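Local structure of esterase D (Lactobacillus rhamnosus, 3DKR) at residues L27-A30 against N36-N39; F40-L45 against Y50-P55; S58-G61 against D67-T70; I76-S81 against A107-E112. The protein probably hydrolyses carboxylic esters, as a member of the alpha/beta hydrolase fold with a catalytic triad. All coordinates share one frame; numbering follows the deposited sequence.

Contact 1. Residues L27-A30 against N36-N39; sequences LLHA and NDMN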
loop_
_atom_site.group_PDB
_atom_site.type_symbol
_atom_site.label_atom_id
_atom_site.label_comp_id
_atom_site.label_asym_id
_atom_site.label_seq_id
_atom_site.Cartn_x
_atom_site.Cartn_y
_atom_site.Cartn_z
ATOM N N LEU A 27 -6.447 3.873 2.639
ATOM C CA LEU A 27 -5.225 3.118 2.966
ATOM C C LEU A 27 -5.238 1.803 2.196
ATOM O O LEU A 27 -6.176 1.021 2.337
ATOM C CB LEU A 27 -5.126 2.824 4.467
ATOM C CG LEU A 27 -5.061 4.050 5.376
ATOM C CD1 LEU A 27 -5.068 3.659 6.862
ATOM C CD2 LEU A 27 -3.851 4.942 5.100
ATOM N N LEU A 28 -4.211 1.606 1.364
ATOM C CA LEU A 28 -4.134 0.476 0.426
ATOM C C LEU A 28 -3.049 -0.512 0.869
ATOM O O LEU A 28 -1.885 -0.150 1.031
ATOM C CB LEU A 28 -3.876 0.979 -0.994
ATOM C CG LEU A 28 -4.932 1.963 -1.491
ATOM C CD1 LEU A 28 -4.573 2.495 -2.877
ATOM C CD2 LEU A 28 -6.341 1.320 -1.534
ATOM N N HIS A 29 -3.450 -1.763 1.087
ATOM C CA HIS A 29 -2.608 -2.705 1.822
ATOM C C HIS A 29 -1.488 -3.372 1.003
ATOM O O HIS A 29 -1.268 -3.033 -0.161
ATOM C CB HIS A 29 -3.480 -3.719 2.593
ATOM C CG HIS A 29 -4.243 -4.700 1.750
ATOM N ND1 HIS A 29 -3.645 -5.790 1.135
ATOM C CD2 HIS A 29 -5.575 -4.829 1.531
ATOM C CE1 HIS A 29 -4.579 -6.517 0.543
ATOM N NE2 HIS A 29 -5.758 -5.956 0.764
ATOM N N ALA A 30 -0.789 -4.306 1.653
ATOM C CA ALA A 30 0.372 -4.992 1.067
ATOM C C ALA A 30 0.009 -6.237 0.274
ATOM O O ALA A 30 -1.038 -6.844 0.486
ATOM C CB ALA A 30 1.334 -5.377 2.170
ATOM N N ASN A 36 -5.784 -5.746 7.788
ATOM C CA ASN A 36 -5.069 -5.790 9.071
ATOM C C ASN A 36 -3.751 -5.018 9.073
ATOM O O ASN A 36 -3.313 -4.520 10.121
ATOM C CB ASN A 36 -4.797 -7.225 9.503
ATOM C CG ASN A 36 -6.065 -7.988 9.860
ATOM O OD1 ASN A 36 -6.179 -9.194 9.578
ATOM N ND2 ASN A 36 -7.003 -7.309 10.494
ATOM N N ASP A 37 -3.127 -4.908 7.893
ATOM C CA ASP A 37 -1.883 -4.157 7.720
ATOM C C ASP A 37 -2.054 -2.711 8.201
ATOM O O ASP A 37 -1.090 -2.062 8.580
ATOM C CB ASP A 37 -1.482 -4.084 6.237
ATOM C CG ASP A 37 -1.147 -5.437 5.613
ATOM O OD1 ASP A 37 -0.893 -6.423 6.336
ATOM O OD2 ASP A 37 -1.148 -5.480 4.364
ATOM N N MET A 38 -3.294 -2.228 8.174
ATOM C CA MET A 38 -3.580 -0.818 8.411
ATOM C C MET A 38 -4.348 -0.553 9.712
ATOM O O MET A 38 -4.750 0.586 9.963
ATOM C CB MET A 38 -4.374 -0.244 7.225
ATOM C CG MET A 38 -3.622 -0.246 5.894
ATOM S SD MET A 38 -2.174 0.811 5.984
ATOM C CE MET A 38 -1.601 0.741 4.282
ATOM N N ASN A 39 -4.563 -1.574 10.549
ATOM C CA ASN A 39 -5.343 -1.369 11.782
ATOM C C ASN A 39 -4.780 -0.257 12.664
ATOM O O ASN A 39 -5.513 0.638 13.089
ATOM C CB ASN A 39 -5.402 -2.652 12.624
ATOM C CG ASN A 39 -6.191 -3.752 11.967
ATOM O OD1 ASN A 39 -6.894 -3.534 10.973
ATOM N ND2 ASN A 39 -6.088 -4.976 12.530
#
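Asp37 and Met38 both set CG beside the backbone N (chi1 -64° in each), and this sends one carboxylate and one thioether out of the same 3-10 turn toward Leu27-Ala30. The carboxylate goes to the polar end of the segment. Its OD2 accepts the backbone N-H of Ala30, with N to OD2 at 3.0 Å, met nearly along the C-O direction and close to straight at 161°. The same OD2 also takes the N-H of Ser34, so two backbone donors grip one oxygen, and a short, fixed acidic side chain is well suited to hold the loop it closes. Ala30 CB lies 3.3 Å from that oxygen, and His29 brings its CB to 3.4 Å from Asp37 OD2. The His29 ring is turned 76° from the carboxylate plane and led away from it. ND1 donates instead to the carbonyl O of Ala30, at 2.9 Å, and NE2 is hydrogen-bonded to the backbone N of Phe57.

The thioether serves the strand end. Bent at its second torsion, the flexible Met38 chain lays CG 3.7 Å from Leu27 CB and puts its methyl CE 3.4 Å from Leu28 O. Leu27 CD1 rests beside Met38 CB, completing a buried apolar patch.

The small side chain of Ala30 lies about 6 Å from that of Ser101, the predicted nucleophile, and about 3 Å from a bound acetate. The arrangement belongs to the loop following a central strand that, in alpha/beta hydrolases, commonly borders the active site and contributes to the oxyanion hole.

Contact 2. Residues F40-L45 against Y50-P55; sequences FMARAL and YGVYVP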
loop_
_atom_site.group_PDB
_atom_site.type_symbol
_atom_site.label_atom_id
_atom_site.label_comp_id
_atom_site.label_asym_id
_atom_site.label_seq_id
_atom_site.Cartn_x
_atom_site.Cartn_y
_atom_site.Cartn_z
ATOM N N PHE A 40 -3.488 -0.303 12.949
ATOM C CA PHE A 40 -2.902 0.707 13.841
ATOM C C PHE A 40 -2.993 2.103 13.214
ATOM O O PHE A 40 -3.353 3.075 13.885
ATOM C CB PHE A 40 -1.440 0.435 14.171
ATOM C CG PHE A 40 -1.173 -0.892 14.857
ATOM C CD1 PHE A 40 -2.180 -1.649 15.458
ATOM C CD2 PHE A 40 0.129 -1.361 14.899
ATOM C CE1 PHE A 40 -1.870 -2.876 16.067
ATOM C CE2 PHE A 40 0.439 -2.558 15.513
ATOM C CZ PHE A 40 -0.545 -3.312 16.101
ATOM N N MET A 41 -2.641 2.201 11.935
ATOM C CA MET A 41 -2.627 3.496 11.238
ATOM C C MET A 41 -4.030 4.083 11.208
ATOM O O MET A 41 -4.259 5.263 11.552
ATOM C CB MET A 41 -2.059 3.333 9.817
ATOM C CG MET A 41 -2.184 4.564 8.889
ATOM S SD MET A 41 -1.264 5.999 9.500
ATOM C CE MET A 41 0.424 5.420 9.305
ATOM N N ALA A 42 -4.981 3.245 10.792
ATOM C CA ALA A 42 -6.376 3.659 10.694
ATOM C C ALA A 42 -6.883 4.218 12.037
ATOM O O ALA A 42 -7.556 5.247 12.098
ATOM C CB ALA A 42 -7.229 2.500 10.204
ATOM N N ARG A 43 -6.539 3.534 13.124
ATOM C CA ARG A 43 -6.963 3.960 14.451
ATOM C C ARG A 43 -6.264 5.247 14.883
ATOM O O ARG A 43 -6.899 6.119 15.480
ATOM C CB ARG A 43 -6.739 2.837 15.465
ATOM C CG ARG A 43 -7.696 1.697 15.288
ATOM C CD ARG A 43 -9.121 2.084 15.674
ATOM N NE ARG A 43 -9.888 0.919 16.073
ATOM C CZ ARG A 43 -11.145 0.937 16.499
ATOM N NH1 ARG A 43 -11.849 2.073 16.555
ATOM N NH2 ARG A 43 -11.719 -0.207 16.866
ATOM N N ALA A 44 -4.974 5.387 14.582
ATOM C CA ALA A 44 -4.264 6.641 14.859
ATOM C C ALA A 44 -4.938 7.798 14.122
ATOM O O ALA A 44 -5.160 8.871 14.671
ATOM C CB ALA A 44 -2.803 6.535 14.470
ATOM N N LEU A 45 -5.301 7.569 12.870
ATOM C CA LEU A 45 -5.970 8.610 12.096
ATOM C C LEU A 45 -7.331 8.920 12.693
ATOM O O LEU A 45 -7.708 10.085 12.810
ATOM C CB LEU A 45 -6.091 8.210 10.636
ATOM C CG LEU A 45 -4.755 8.067 9.920
ATOM C CD1 LEU A 45 -4.969 7.537 8.514
ATOM C CD2 LEU A 45 -4.051 9.422 9.837
ATOM N N TYR A 50 -9.787 11.863 11.601
ATOM C CA TYR A 50 -9.890 11.590 10.172
ATOM C C TYR A 50 -10.842 10.435 9.882
ATOM O O TYR A 50 -10.903 9.476 10.651
ATOM C CB TYR A 50 -8.518 11.232 9.625
ATOM C CG TYR A 50 -7.546 12.380 9.651
ATOM C CD1 TYR A 50 -7.620 13.391 8.705
ATOM C CD2 TYR A 50 -6.557 12.454 10.612
ATOM C CE1 TYR A 50 -6.726 14.456 8.733
ATOM C CE2 TYR A 50 -5.648 13.500 10.643
ATOM C CZ TYR A 50 -5.742 14.499 9.702
ATOM O OH TYR A 50 -4.841 15.537 9.740
ATOM N N GLY A 51 -11.563 10.524 8.759
ATOM C CA GLY A 51 -12.281 9.369 8.216
ATOM C C GLY A 51 -11.259 8.468 7.551
ATOM O O GLY A 51 -10.236 8.952 7.057
ATOM N N VAL A 52 -11.526 7.156 7.514
ATOM C CA VAL A 52 -10.556 6.204 6.993
ATOM C C VAL A 52 -11.302 5.097 6.253
ATOM O O VAL A 52 -12.355 4.688 6.701
ATOM C CB VAL A 52 -9.683 5.560 8.107
ATOM C CG1 VAL A 52 -8.559 4.737 7.474
ATOM C CG2 VAL A 52 -9.134 6.630 9.051
ATOM N N TYR A 53 -10.760 4.644 5.125
ATOM C CA TYR A 53 -11.327 3.525 4.375
ATOM C C TYR A 53 -10.218 2.601 3.937
ATOM O O TYR A 53 -9.257 3.051 3.338
ATOM C CB TYR A 53 -12.091 4.023 3.165
ATOM C CG TYR A 53 -12.771 2.950 2.345
ATOM C CD1 TYR A 53 -13.504 1.935 2.941
ATOM C CD2 TYR A 53 -12.704 2.976 0.960
ATOM C CE1 TYR A 53 -14.136 0.969 2.166
ATOM C CE2 TYR A 53 -13.345 2.031 0.191
ATOM C CZ TYR A 53 -14.057 1.035 0.797
ATOM O OH TYR A 53 -14.714 0.110 -0.000
ATOM N N VAL A 54 -10.365 1.321 4.286
ATOM C CA VAL A 54 -9.352 0.304 4.064
ATOM C C VAL A 54 -9.998 -0.858 3.308
ATOM O O VAL A 54 -10.595 -1.759 3.919
ATOM C CB VAL A 54 -8.746 -0.197 5.389
ATOM C CG1 VAL A 54 -7.550 -1.092 5.106
ATOM C CG2 VAL A 54 -8.361 0.984 6.274
ATOM N N PRO A 55 -9.930 -0.817 1.972
ATOM C CA PRO A 55 -10.512 -1.912 1.187
ATOM C C PRO A 55 -9.694 -3.192 1.260
ATOM O O PRO A 55 -8.544 -3.170 1.687
ATOM C CB PRO A 55 -10.513 -1.365 -0.244
ATOM C CG PRO A 55 -9.413 -0.363 -0.277
ATOM C CD PRO A 55 -9.371 0.248 1.112
#
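Between Leu45 and Tyr50 a single hydrogen bond crosses the contact: Tyr50 N donates to Leu45 O at 3.0 Å. The N-H points well at the oxygen (163°) but approaches from above the carbonyl plane, 39° out of it. Spanning five residues, it is the 6→1 kind of bond with which a chain leaves a helix, and it turns the backbone from the helix into the strand.

The Tyr50 ring also packs against this carbonyl. It meets the oxygen near its own plane, edge first, with Tyr50 CD2 3.4 Å from Leu45 O. A first torsion that keeps CG beside the backbone N brings the ring there.

The remaining side-chain pairs are apolar. Val52 spreads its two methyls toward the helix: CG1 meets Ala42 CB at 3.8 Å, while CG2 meets Leu45 CB, also at 3.8 Å, and packs on the helix backbone 3.7 Å from Ala42 O. A beta-branched residue thus covers two successive helix turns. Ala42, with only a methyl, lets the strand come near, its CA 6.1 Å from Val52 CA. Leu45 CB also touches Tyr50 CB at 4.0 Å, and Val54 CG2 makes a looser contact with Ala42 CB.

Helix 39-47 runs almost antiparallel to strand 51-54, at 163°, the axes of the short segments approaching to 8.2 Å. It is the connection of a beta-alpha-beta crossover between strands 23-28 and 51-54. Strand 16-18 packs on Ala42 through Phe16 and Tyr18, and helix 234-246 lies against Leu45 and Tyr50 through Met245 and Gln246.

Contact 3. Residues S58-G61 against D67-T70; sequences SGHG and DILT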
loop_
_atom_site.group_PDB
_atom_site.type_symbol
_atom_site.label_atom_id
_atom_site.label_comp_id
_atom_site.label_asym_id
_atom_site.label_seq_id
_atom_site.Cartn_x
_atom_site.Cartn_y
_atom_site.Cartn_z
ATOM N N SER A 58 -8.779 -8.055 -4.126
ATOM C CA SER A 58 -9.233 -9.371 -4.587
ATOM C C SER A 58 -8.163 -10.422 -4.356
ATOM O O SER A 58 -6.966 -10.194 -4.586
ATOM C CB SER A 58 -9.621 -9.348 -6.060
ATOM O OG SER A 58 -10.917 -8.802 -6.222
ATOM N N GLY A 59 -8.619 -11.597 -3.926
ATOM C CA GLY A 59 -7.743 -12.751 -3.761
ATOM C C GLY A 59 -7.077 -12.797 -2.408
ATOM O O GLY A 59 -6.554 -13.830 -2.015
ATOM N N HIS A 60 -7.047 -11.665 -1.705
ATOM C CA HIS A 60 -6.434 -11.590 -0.385
ATOM C C HIS A 60 -7.452 -11.880 0.711
ATOM O O HIS A 60 -8.664 -11.866 0.485
ATOM C CB HIS A 60 -5.818 -10.192 -0.165
ATOM C CG HIS A 60 -4.591 -9.930 -0.990
ATOM N ND1 HIS A 60 -4.631 -9.756 -2.357
ATOM C CD2 HIS A 60 -3.293 -9.804 -0.631
ATOM C CE1 HIS A 60 -3.399 -9.545 -2.806
ATOM N NE2 HIS A 60 -2.568 -9.565 -1.779
ATOM N N GLY A 61 -6.959 -12.117 1.917
ATOM C CA GLY A 61 -7.858 -12.274 3.070
ATOM C C GLY A 61 -8.660 -13.573 3.083
ATOM O O GLY A 61 -9.706 -13.663 3.737
ATOM N N ASP A 67 -5.487 -18.135 -3.871
ATOM C CA ASP A 67 -6.485 -17.143 -4.291
ATOM C C ASP A 67 -5.846 -15.814 -4.684
ATOM O O ASP A 67 -6.357 -15.120 -5.581
ATOM C CB ASP A 67 -7.499 -16.879 -3.191
ATOM C CG ASP A 67 -8.475 -18.034 -2.993
ATOM O OD1 ASP A 67 -8.537 -18.960 -3.847
ATOM O OD2 ASP A 67 -9.197 -17.986 -1.977
ATOM N N ILE A 68 -4.748 -15.465 -4.026
ATOM C CA ILE A 68 -4.021 -14.221 -4.361
ATOM C C ILE A 68 -3.561 -14.296 -5.796
ATOM O O ILE A 68 -3.663 -13.327 -6.567
ATOM C CB ILE A 68 -2.794 -14.004 -3.435
ATOM C CG1 ILE A 68 -3.255 -13.756 -1.990
ATOM C CG2 ILE A 68 -1.932 -12.849 -3.950
ATOM C CD1 ILE A 68 -2.185 -13.927 -0.937
ATOM N N LEU A 69 -3.069 -15.483 -6.166
ATOM C CA LEU A 69 -2.458 -15.706 -7.462
ATOM C C LEU A 69 -3.467 -15.966 -8.564
ATOM O O LEU A 69 -3.184 -15.683 -9.726
ATOM C CB LEU A 69 -1.512 -16.905 -7.376
ATOM C CG LEU A 69 -0.337 -16.752 -6.410
ATOM C CD1 LEU A 69 0.347 -18.078 -6.126
ATOM C CD2 LEU A 69 0.676 -15.759 -6.972
ATOM N N THR A 70 -4.623 -16.534 -8.219
ATOM C CA THR A 70 -5.607 -16.923 -9.248
ATOM C C THR A 70 -6.856 -16.039 -9.331
ATOM O O THR A 70 -7.549 -16.057 -10.355
ATOM C CB THR A 70 -6.093 -18.374 -9.047
ATOM O OG1 THR A 70 -6.894 -18.457 -7.869
ATOM C CG2 THR A 70 -4.911 -19.336 -8.959
#
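Ile68 covers one face of the His60 imidazole with its CG1, which stands 4.1 Å from the ring centroid and only 3° off the normal, a CH-pi contact of nearly perfect centring. Its other branch, CG2, slides past the rim to lie 3.8 Å from His60 CE1. The branched isoleucine thus supplies two carbons to one flat surface.

Beside this pair the backbones are in direct contact. Having no side chain, Gly59 can press its CA to 3.3 Å from Asp67 O. Glycine also accepts the positive phi (87°) of the turn here. Its carbonyl O packs on Ile68 CG1 at 3.3 Å and lies close to Ile68 N without a proper hydrogen bond.

One step out, hydrogen bonds at both nitrogens fix the ring's rotation. His60 ND1 donates to Ser58 O, in the ring plane and nearly straight, though long at 3.3 Å and from above the carbonyl plane; NE2 is hydrogen-bonded to Thr32 N. Trp77 NE1 hydrogen-bonds the same Ser58 carbonyl, and Thr62 OG1 hydrogen-bonds Asp67 OD2. The loop after strand 51-54 is thereby joined to helix 66-71, whose Ile68 also packs on Phe138 and Tyr141 of helix 134-149.

This pattern is consistent with a neutral imidazole that accepts at NE2 and donates at ND1. Such a ring would probably rest against a hydrocarbon at little electrostatic cost.

Contact 4. Residues I76-S81 against A107-E112; sequences IWWAES and AMKALE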
loop_
_atom_site.group_PDB
_atom_site.type_symbol
_atom_site.label_atom_id
_atom_site.label_comp_id
_atom_site.label_asym_id
_atom_site.label_seq_id
_atom_site.Cartn_x
_atom_site.Cartn_y
_atom_site.Cartn_z
ATOM N N ILE A 76 -7.335 -5.686 -11.576
ATOM C CA ILE A 76 -8.443 -5.751 -10.594
ATOM C C ILE A 76 -8.148 -4.834 -9.406
ATOM O O ILE A 76 -9.009 -4.055 -8.968
ATOM C CB ILE A 76 -8.692 -7.203 -10.113
ATOM C CG1 ILE A 76 -9.216 -8.052 -11.272
ATOM C CG2 ILE A 76 -9.652 -7.231 -8.936
ATOM C CD1 ILE A 76 -9.264 -9.548 -10.996
ATOM N N TRP A 77 -6.924 -4.920 -8.893
ATOM C CA TRP A 77 -6.549 -4.155 -7.703
ATOM C C TRP A 77 -6.544 -2.663 -8.009
ATOM O O TRP A 77 -6.878 -1.842 -7.140
ATOM C CB TRP A 77 -5.186 -4.601 -7.164
ATOM C CG TRP A 77 -5.168 -6.061 -6.832
ATOM C CD1 TRP A 77 -6.213 -6.806 -6.374
ATOM C CD2 TRP A 77 -4.039 -6.938 -6.896
ATOM N NE1 TRP A 77 -5.808 -8.109 -6.159
ATOM C CE2 TRP A 77 -4.480 -8.217 -6.485
ATOM C CE3 TRP A 77 -2.702 -6.778 -7.287
ATOM C CZ2 TRP A 77 -3.624 -9.324 -6.448
ATOM C CZ3 TRP A 77 -1.854 -7.886 -7.240
ATOM C CH2 TRP A 77 -2.320 -9.135 -6.821
ATOM N N TRP A 78 -6.179 -2.303 -9.232
ATOM C CA TRP A 78 -6.262 -0.897 -9.643
ATOM C C TRP A 78 -7.719 -0.426 -9.686
ATOM O O TRP A 78 -8.050 0.647 -9.172
ATOM C CB TRP A 78 -5.559 -0.687 -10.987
ATOM C CG TRP A 78 -5.748 0.668 -11.621
ATOM C CD1 TRP A 78 -6.123 0.911 -12.902
ATOM C CD2 TRP A 78 -5.553 1.960 -11.010
ATOM N NE1 TRP A 78 -6.176 2.262 -13.145
ATOM C CE2 TRP A 78 -5.838 2.932 -11.998
ATOM C CE3 TRP A 78 -5.173 2.386 -9.737
ATOM C CZ2 TRP A 78 -5.750 4.304 -11.751
ATOM C CZ3 TRP A 78 -5.086 3.774 -9.486
ATOM C CH2 TRP A 78 -5.380 4.703 -10.490
ATOM N N ALA A 79 -8.609 -1.215 -10.276
ATOM C CA ALA A 79 -10.037 -0.855 -10.255
ATOM C C ALA A 79 -10.551 -0.707 -8.808
ATOM O O ALA A 79 -11.344 0.187 -8.497
ATOM C CB ALA A 79 -10.866 -1.914 -10.985
ATOM N N GLU A 80 -10.106 -1.591 -7.926
ATOM C CA GLU A 80 -10.550 -1.557 -6.528
ATOM C C GLU A 80 -10.032 -0.300 -5.822
ATOM O O GLU A 80 -10.750 0.332 -5.044
ATOM C CB GLU A 80 -10.133 -2.839 -5.798
ATOM C CG GLU A 80 -10.937 -4.040 -6.315
ATOM C CD GLU A 80 -10.469 -5.422 -5.845
ATOM O OE1 GLU A 80 -9.298 -5.607 -5.453
ATOM O OE2 GLU A 80 -11.319 -6.353 -5.856
ATOM N N SER A 81 -8.792 0.066 -6.112
ATOM C CA SER A 81 -8.188 1.268 -5.516
ATOM C C SER A 81 -8.901 2.515 -6.005
ATOM O O SER A 81 -9.186 3.435 -5.225
ATOM C CB SER A 81 -6.709 1.367 -5.892
ATOM O OG SER A 81 -5.956 0.243 -5.457
ATOM N N ALA A 107 -1.633 4.004 -5.120
ATOM C CA ALA A 107 -1.713 5.365 -4.564
ATOM C C ALA A 107 -1.062 6.366 -5.492
ATOM O O ALA A 107 -1.605 7.441 -5.750
ATOM C CB ALA A 107 -1.057 5.447 -3.189
ATOM N N MET A 108 0.102 6.004 -6.023
ATOM C CA MET A 108 0.812 6.901 -6.929
ATOM C C MET A 108 0.051 7.026 -8.242
ATOM O O MET A 108 -0.045 8.130 -8.786
ATOM C CB MET A 108 2.256 6.456 -7.136
ATOM C CG MET A 108 3.121 6.541 -5.878
ATOM S SD MET A 108 3.062 8.127 -4.980
ATOM C CE MET A 108 3.390 9.287 -6.317
ATOM N N LYS A 109 -0.502 5.931 -8.763
ATOM C CA LYS A 109 -1.254 6.017 -10.014
ATOM C C LYS A 109 -2.518 6.868 -9.819
ATOM O O LYS A 109 -2.940 7.591 -10.728
ATOM C CB LYS A 109 -1.601 4.640 -10.577
ATOM C CG LYS A 109 -2.021 4.674 -12.032
ATOM C CD LYS A 109 -2.333 3.288 -12.559
ATOM C CE LYS A 109 -2.699 3.309 -14.038
ATOM N NZ LYS A 109 -1.513 3.468 -14.932
ATOM N N ALA A 110 -3.099 6.799 -8.620
ATOM C CA ALA A 110 -4.219 7.667 -8.254
ATOM C C ALA A 110 -3.828 9.143 -8.311
ATOM O O ALA A 110 -4.528 9.955 -8.928
ATOM C CB ALA A 110 -4.734 7.292 -6.864
ATOM N N LEU A 111 -2.702 9.495 -7.695
ATOM C CA LEU A 111 -2.231 10.889 -7.742
ATOM C C LEU A 111 -2.013 11.344 -9.197
ATOM O O LEU A 111 -2.325 12.490 -9.561
ATOM C CB LEU A 111 -0.961 11.085 -6.916
ATOM C CG LEU A 111 -1.121 10.879 -5.409
ATOM C CD1 LEU A 111 0.215 11.025 -4.698
ATOM C CD2 LEU A 111 -2.148 11.835 -4.832
ATOM N N GLU A 112 -1.478 10.447 -10.016
ATOM C CA GLU A 112 -1.192 10.753 -11.423
ATOM C C GLU A 112 -2.446 10.940 -12.284
ATOM O O GLU A 112 -2.437 11.740 -13.222
ATOM C CB GLU A 112 -0.384 9.616 -12.048
ATOM C CG GLU A 112 1.023 9.426 -11.501
ATOM C CD GLU A 112 1.692 8.097 -11.928
ATOM O OE1 GLU A 112 1.022 7.224 -12.531
ATOM O OE2 GLU A 112 2.918 7.966 -11.663
#
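Lys109 lies across one face of the Trp78 indole at about a right angle, its methylenes and not its amine doing the touching. CD sits over the six-membered ring, 3.6 Å from that centroid and 14° off the normal, a CH-pi contact. Lys109 CB stays at 3.8 Å from Trp78 CZ3, and CE arrives at 3.7 Å from Trp78 NE1. CG anti to the backbone N (chi1 -164°) and an extended run beyond it stretch these carbons over the rings, until a bend at chi4 (77°) lifts NZ away from the ring face. The amine is 5.5 Å from the centre of the five-membered ring, so any cation-pi attraction is weak at most. Lysine suits a partly exposed place because its long aliphatic stem can pack on the indole while its charge stays at the end.

The indole reaches over from its own helix, also with CG anti to N, and inserts its six-membered ring against the opposing backbone. Trp78 CH2 comes to 3.6 Å from Ala110 N, and CZ3 is 4.4 Å from Ala110 CB. A small residue there leaves room for so broad a ring, and the flat side chain bridges helices whose nearest CA atoms, those of Trp78 and Lys109, are 8.5 Å apart.

This is helix-helix packing in the alpha/beta hydrolase fold, away from the active site although helix 101-113 starts at the predicted nucleophile Ser101. Helices 74-89 and 101-113 precede and follow strand 94-99, and helix 155-178 packs on both through Phe172, which meets Trp78 and Lys109.

How the contacts relate
From the N terminus the four contacts come in series, and none nests within or crosses another. Contact 1 closes the short loop leaving strand 23-28. Contact 2 begins at the next residue and closes the turn from helix 39-47 into strand 51-54; Leu27 N probably bonds to Tyr53 O, joining the two within the sheet. Contact 3 shuts the loop leading to helix 66-71, and reaches contact 1 where the rings of His29 and His60 meet. Contact 4 spans the longest interval, with strand 94-99 between its segments. Probable hydrogen bonds between Ser58 and both Glu80 and Trp77 tie contact 3 to contact 4, and contact 1 meets contact 4 where Leu28 packs on Ser81.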